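Local coordinates for protein cycloalternan-forming enzyme (PDB 5F7U) that belongs to glycoside hydrolase family 31 and joins a TIM-barrel domain to several beta-rich domains, with glycans and magnesium ions bound in the crystal, at residues 232-246 / 316-329. The protein carries 1 engineered substitution. Numbering follows the deposited sequence.
Sequences KNVINQYQNNFMTPS and EDKYSFVLDNDGDM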
loop_
_atom_site.group_PDB
_atom_site.type_symbol
_atom_site.label_atom_id
_atom_site.label_comp_id
_atom_site.label_asym_id
_atom_site.label_seq_id
_atom_site.Cartn_x
_atom_site.Cartn_y
_atom_site.Cartn_z
ATOM N N LYS A 232 -23.082 28.098 -21.690
ATOM C CA LYS A 232 -23.235 27.998 -23.149
ATOM C C LYS A 232 -22.350 26.959 -23.845
ATOM O O LYS A 232 -22.820 26.196 -24.687
ATOM C CB LYS A 232 -22.969 29.363 -23.803
ATOM C CG LYS A 232 -24.057 30.405 -23.595
ATOM C CD LYS A 232 -23.821 31.670 -24.409
ATOM C CE LYS A 232 -22.772 32.570 -23.764
ATOM N NZ LYS A 232 -22.850 33.943 -24.326
ATOM N N ASN A 233 -21.063 26.970 -23.520
ATOM C CA ASN A 233 -20.036 26.256 -24.283
ATOM C C ASN A 233 -19.267 25.229 -23.453
ATOM O O ASN A 233 -18.875 24.189 -23.969
ATOM C CB ASN A 233 -19.024 27.254 -24.864
ATOM C CG ASN A 233 -19.645 28.199 -25.877
ATOM O OD1 ASN A 233 -19.851 27.832 -27.041
ATOM N ND2 ASN A 233 -19.916 29.435 -25.453
ATOM N N VAL A 234 -19.027 25.550 -22.184
ATOM C CA VAL A 234 -18.127 24.756 -21.343
ATOM C C VAL A 234 -18.666 24.472 -19.949
ATOM O O VAL A 234 -19.386 25.305 -19.382
ATOM C CB VAL A 234 -16.711 25.399 -21.189
ATOM C CG1 VAL A 234 -15.977 25.425 -22.521
ATOM C CG2 VAL A 234 -16.782 26.807 -20.590
ATOM N N ILE A 235 -18.329 23.280 -19.433
ATOM C CA ILE A 235 -18.366 22.953 -17.990
ATOM C C ILE A 235 -16.925 22.571 -17.635
ATOM O O ILE A 235 -16.402 21.573 -18.148
ATOM C CB ILE A 235 -19.374 21.827 -17.643
ATOM C CG1 ILE A 235 -20.814 22.327 -17.920
ATOM C CG2 ILE A 235 -19.169 21.364 -16.196
ATOM C CD1 ILE A 235 -21.869 21.242 -18.029
ATOM N N ASN A 236 -16.265 23.395 -16.817
ATOM C CA ASN A 236 -14.822 23.242 -16.565
ATOM C C ASN A 236 -14.465 22.561 -15.260
ATOM O O ASN A 236 -13.323 22.087 -15.093
ATOM C CB ASN A 236 -14.090 24.601 -16.638
ATOM C CG ASN A 236 -13.923 25.097 -18.068
ATOM O OD1 ASN A 236 -14.036 24.319 -19.012
ATOM N ND2 ASN A 236 -13.636 26.381 -18.234
ATOM N N GLN A 237 -15.411 22.546 -14.324
ATOM C CA GLN A 237 -15.168 21.920 -13.016
ATOM C C GLN A 237 -16.472 21.503 -12.365
ATOM O O GLN A 237 -17.526 22.055 -12.685
ATOM C CB GLN A 237 -14.448 22.883 -12.061
ATOM C CG GLN A 237 -12.957 23.105 -12.305
ATOM C CD GLN A 237 -12.270 23.815 -11.151
ATOM O OE1 GLN A 237 -12.868 24.688 -10.488
ATOM N NE2 GLN A 237 -11.002 23.456 -10.906
ATOM N N TYR A 238 -16.385 20.530 -11.449
ATOM C CA TYR A 238 -17.497 20.135 -10.599
ATOM C C TYR A 238 -17.065 20.225 -9.154
ATOM O O TYR A 238 -15.884 20.103 -8.855
ATOM C CB TYR A 238 -17.844 18.666 -10.828
ATOM C CG TYR A 238 -18.614 18.366 -12.074
ATOM C CD1 TYR A 238 -19.983 18.658 -12.146
ATOM C CD2 TYR A 238 -17.996 17.742 -13.171
ATOM C CE1 TYR A 238 -20.719 18.353 -13.286
ATOM C CE2 TYR A 238 -18.732 17.440 -14.329
ATOM C CZ TYR A 238 -20.085 17.745 -14.378
ATOM O OH TYR A 238 -20.837 17.442 -15.501
ATOM N N GLN A 239 -18.023 20.401 -8.252
ATOM C CA GLN A 239 -17.711 20.243 -6.818
ATOM C C GLN A 239 -18.891 19.680 -6.051
ATOM O O GLN A 239 -20.049 19.833 -6.466
ATOM C CB GLN A 239 -17.268 21.583 -6.190
ATOM C CG GLN A 239 -18.383 22.620 -6.073
ATOM C CD GLN A 239 -17.893 23.863 -5.359
ATOM O OE1 GLN A 239 -17.790 23.889 -4.133
ATOM N NE2 GLN A 239 -17.559 24.892 -6.121
ATOM N N ASN A 240 -18.579 19.019 -4.938
ATOM C CA ASN A 240 -19.561 18.799 -3.885
ATOM C C ASN A 240 -18.891 19.019 -2.520
ATOM O O ASN A 240 -17.652 18.999 -2.407
ATOM C CB ASN A 240 -20.233 17.424 -3.990
ATOM C CG ASN A 240 -21.641 17.414 -3.372
ATOM O OD1 ASN A 240 -22.070 18.398 -2.754
ATOM N ND2 ASN A 240 -22.359 16.315 -3.539
ATOM N N ASN A 241 -19.717 19.281 -1.515
ATOM C CA ASN A 241 -19.263 19.682 -0.192
ATOM C C ASN A 241 -20.037 18.923 0.842
ATOM O O ASN A 241 -21.253 18.774 0.722
ATOM C CB ASN A 241 -19.494 21.191 0.007
ATOM C CG ASN A 241 -18.692 22.027 -0.983
ATOM O OD1 ASN A 241 -17.564 22.431 -0.694
ATOM N ND2 ASN A 241 -19.256 22.257 -2.167
ATOM N N PHE A 242 -19.322 18.459 1.866
ATOM C CA PHE A 242 -19.840 17.503 2.844
ATOM C C PHE A 242 -19.524 17.952 4.263
ATOM O O PHE A 242 -18.525 18.640 4.484
ATOM C CB PHE A 242 -19.224 16.122 2.563
ATOM C CG PHE A 242 -19.496 15.619 1.160
ATOM C CD1 PHE A 242 -20.669 14.893 0.882
ATOM C CD2 PHE A 242 -18.607 15.883 0.110
ATOM C CE1 PHE A 242 -20.937 14.435 -0.408
ATOM C CE2 PHE A 242 -18.878 15.429 -1.190
ATOM C CZ PHE A 242 -20.042 14.703 -1.441
ATOM N N MET A 243 -20.385 17.581 5.212
ATOM C CA MET A 243 -20.187 17.921 6.623
ATOM C C MET A 243 -19.324 16.847 7.260
ATOM O O MET A 243 -19.559 15.660 7.033
ATOM C CB MET A 243 -21.521 17.970 7.348
ATOM C CG MET A 243 -21.395 18.414 8.799
ATOM S SD MET A 243 -22.983 19.056 9.307
ATOM C CE MET A 243 -22.963 20.502 8.265
ATOM N N THR A 244 -18.341 17.262 8.063
ATOM C CA THR A 244 -17.462 16.308 8.738
ATOM C C THR A 244 -17.194 16.681 10.204
ATOM O O THR A 244 -16.729 17.800 10.482
ATOM C CB THR A 244 -16.139 16.083 7.965
ATOM O OG1 THR A 244 -15.245 15.307 8.780
ATOM C CG2 THR A 244 -15.469 17.432 7.575
ATOM N N PRO A 245 -17.472 15.750 11.141
ATOM C CA PRO A 245 -17.207 15.984 12.563
ATOM C C PRO A 245 -15.693 16.072 12.834
ATOM O O PRO A 245 -14.896 15.566 12.047
ATOM C CB PRO A 245 -17.820 14.757 13.254
ATOM C CG PRO A 245 -17.775 13.689 12.214
ATOM C CD PRO A 245 -17.984 14.384 10.893
ATOM N N SER A 246 -15.322 16.716 13.939
ATOM C CA SER A 246 -13.916 17.007 14.241
ATOM C C SER A 246 -13.027 15.764 14.262
ATOM O O SER A 246 -11.859 15.831 13.865
ATOM C CB SER A 246 -13.783 17.763 15.572
ATOM O OG SER A 246 -14.401 19.033 15.492
ATOM N N GLU A 316 -13.468 24.029 9.152
ATOM C CA GLU A 316 -13.147 22.915 10.058
ATOM C C GLU A 316 -14.104 21.716 9.961
ATOM O O GLU A 316 -13.712 20.600 10.273
ATOM C CB GLU A 316 -13.118 23.438 11.507
ATOM C CG GLU A 316 -12.481 22.511 12.543
ATOM C CD GLU A 316 -13.448 21.514 13.199
ATOM O OE1 GLU A 316 -14.676 21.781 13.302
ATOM O OE2 GLU A 316 -12.977 20.441 13.633
ATOM N N ASP A 317 -15.352 21.971 9.578
ATOM C CA ASP A 317 -16.375 20.928 9.536
ATOM C C ASP A 317 -16.826 20.603 8.111
ATOM O O ASP A 317 -17.890 20.028 7.921
ATOM C CB ASP A 317 -17.580 21.311 10.430
ATOM C CG ASP A 317 -18.383 22.487 9.896
ATOM O OD1 ASP A 317 -17.896 23.246 9.032
ATOM O OD2 ASP A 317 -19.524 22.682 10.373
ATOM N N LYS A 318 -16.003 20.945 7.122
ATOM C CA LYS A 318 -16.369 20.723 5.721
ATOM C C LYS A 318 -15.283 19.954 4.986
ATOM O O LYS A 318 -14.106 20.294 5.092
ATOM C CB LYS A 318 -16.572 22.070 5.016
ATOM C CG LYS A 318 -17.070 21.971 3.568
ATOM C CD LYS A 318 -17.130 23.326 2.873
ATOM C CE LYS A 318 -18.181 24.222 3.492
ATOM N NZ LYS A 318 -18.497 25.383 2.604
ATOM N N TYR A 319 -15.670 18.923 4.243
ATOM C CA TYR A 319 -14.768 18.413 3.193
ATOM C C TYR A 319 -15.385 18.516 1.813
ATOM O O TYR A 319 -16.605 18.465 1.661
ATOM C CB TYR A 319 -14.196 17.010 3.474
ATOM C CG TYR A 319 -15.141 15.851 3.247
ATOM C CD1 TYR A 319 -15.264 15.251 1.977
ATOM C CD2 TYR A 319 -15.895 15.338 4.302
ATOM C CE1 TYR A 319 -16.123 14.158 1.780
ATOM C CE2 TYR A 319 -16.749 14.238 4.126
ATOM C CZ TYR A 319 -16.852 13.648 2.862
ATOM O OH TYR A 319 -17.713 12.584 2.692
ATOM N N SER A 320 -14.527 18.660 0.801
ATOM C CA SER A 320 -15.012 18.967 -0.541
ATOM C C SER A 320 -14.160 18.257 -1.558
ATOM O O SER A 320 -12.989 17.986 -1.287
ATOM C CB SER A 320 -14.934 20.468 -0.813
ATOM O OG SER A 320 -15.551 21.224 0.228
ATOM N N PHE A 321 -14.744 17.957 -2.715
ATOM C CA PHE A 321 -13.913 17.657 -3.870
ATOM C C PHE A 321 -14.185 18.662 -4.964
ATOM O O PHE A 321 -15.297 19.141 -5.115
ATOM C CB PHE A 321 -14.016 16.201 -4.354
ATOM C CG PHE A 321 -15.380 15.791 -4.856
ATOM C CD1 PHE A 321 -15.832 16.184 -6.120
ATOM C CD2 PHE A 321 -16.194 14.957 -4.078
ATOM C CE1 PHE A 321 -17.081 15.785 -6.584
ATOM C CE2 PHE A 321 -17.443 14.537 -4.540
ATOM C CZ PHE A 321 -17.890 14.969 -5.791
ATOM N N VAL A 322 -13.133 18.993 -5.700
ATOM C CA VAL A 322 -13.263 19.870 -6.861
ATOM C C VAL A 322 -12.622 19.089 -7.988
ATOM O O VAL A 322 -11.430 18.759 -7.923
ATOM C CB VAL A 322 -12.561 21.232 -6.660
ATOM C CG1 VAL A 322 -12.756 22.109 -7.901
ATOM C CG2 VAL A 322 -13.134 21.947 -5.451
ATOM N N LEU A 323 -13.428 18.752 -8.983
ATOM C CA LEU A 323 -12.994 17.882 -10.074
ATOM C C LEU A 323 -12.911 18.686 -11.354
ATOM O O LEU A 323 -13.879 19.366 -11.716
ATOM C CB LEU A 323 -14.000 16.723 -10.259
ATOM C CG LEU A 323 -13.774 15.807 -11.472
ATOM C CD1 LEU A 323 -12.482 14.998 -11.400
ATOM C CD2 LEU A 323 -14.952 14.862 -11.663
ATOM N N ASP A 324 -11.773 18.591 -12.040
ATOM C CA ASP A 324 -11.583 19.277 -13.323
ATOM C C ASP A 324 -12.314 18.566 -14.461
ATOM O O ASP A 324 -12.664 17.387 -14.366
ATOM C CB ASP A 324 -10.081 19.385 -13.662
ATOM C CG ASP A 324 -9.309 20.267 -12.665
ATOM O OD1 ASP A 324 -9.915 20.972 -11.818
ATOM O OD2 ASP A 324 -8.073 20.270 -12.749
ATOM N N ASN A 325 -12.573 19.313 -15.524
ATOM C CA ASN A 325 -13.153 18.770 -16.741
ATOM C C ASN A 325 -12.511 19.481 -17.931
ATOM O O ASN A 325 -11.951 20.558 -17.757
ATOM C CB ASN A 325 -14.655 19.013 -16.743
ATOM C CG ASN A 325 -15.375 18.206 -17.810
ATOM O OD1 ASN A 325 -15.124 17.007 -17.968
ATOM N ND2 ASN A 325 -16.261 18.861 -18.557
ATOM N N ASP A 326 -12.580 18.887 -19.120
ATOM C CA ASP A 326 -11.968 19.489 -20.303
ATOM C C ASP A 326 -12.878 20.498 -21.000
ATOM O O ASP A 326 -12.549 20.982 -22.072
ATOM C CB ASP A 326 -11.537 18.392 -21.281
ATOM C CG ASP A 326 -12.705 17.553 -21.786
ATOM O OD1 ASP A 326 -13.836 17.637 -21.252
ATOM O OD2 ASP A 326 -12.495 16.778 -22.731
ATOM N N GLY A 327 -14.026 20.797 -20.395
ATOM C CA GLY A 327 -14.997 21.715 -20.992
ATOM C C GLY A 327 -16.207 21.024 -21.600
ATOM O O GLY A 327 -17.245 21.655 -21.787
ATOM N N ASP A 328 -16.060 19.750 -21.945
ATOM C CA ASP A 328 -17.143 18.976 -22.566
ATOM C C ASP A 328 -18.382 18.926 -21.646
ATOM O O ASP A 328 -18.329 18.357 -20.546
ATOM C CB ASP A 328 -16.642 17.557 -22.883
ATOM C CG ASP A 328 -17.659 16.721 -23.658
ATOM O OD1 ASP A 328 -18.857 17.069 -23.725
ATOM O OD2 ASP A 328 -17.227 15.687 -24.205
ATOM N N MET A 329 -19.478 19.529 -22.122
ATOM C CA MET A 329 -20.697 19.683 -21.325
ATOM C C MET A 329 -21.454 18.377 -21.172
ATOM O O MET A 329 -22.408 18.322 -20.410
ATOM C CB MET A 329 -21.622 20.732 -21.939
ATOM C CG MET A 329 -20.992 22.114 -21.977
ATOM S SD MET A 329 -22.066 23.348 -22.710
ATOM C CE MET A 329 -23.254 23.486 -21.381
HETATM O O HOH W 1 -16.098 19.352 12.689
#
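Y238 and L323 face each other as a hydrogen-bonded pair of the antiparallel strands 235-243 and 318-327. Y238 N to L323 O and L323 N to Y238 O are both 2.8 Å. N240 with F321 and F242 with Y319 repeat the pattern. T244 N extends it to D317 O.

On the face of Y238, F242, Y319, L323 and F321, aromatic and aliphatic side chains pack together. F242 CB sits over one face of the Y319 ring, 3.5 Å from its centroid. The ring planes are 20° apart, yet the rings are offset and share little overlap. Y319 CG lies between its backbone N and carbonyl carbon (chi1 76°), which swings the ring beneath F242 CB. F321 CE2 touches F242 CE2 at 3.8 Å.

Polar side chains pair on the other face. Q237 NE2 donates to D324 OD1 at 2.9 Å, their flat groups 21° apart. D324 OD2 is hydrogen-bonded to H306 ND1, so both carboxylate oxygens are held. S320 OG donates to N241 OD1 at 2.5 Å, from above the amide's carbonyl plane. Near one end, N325 ND2 reaches I235 O at 2.7 Å, nearly straight.

Segment 232-246 falls within the family 31 N-terminal galactose mutarotase-like domain. Strand 214-229 pairs with the far edge of 235-243, and strand 307-311 with that of 318-327. M299 and V301 of strand 297-301 pack against the aromatic face.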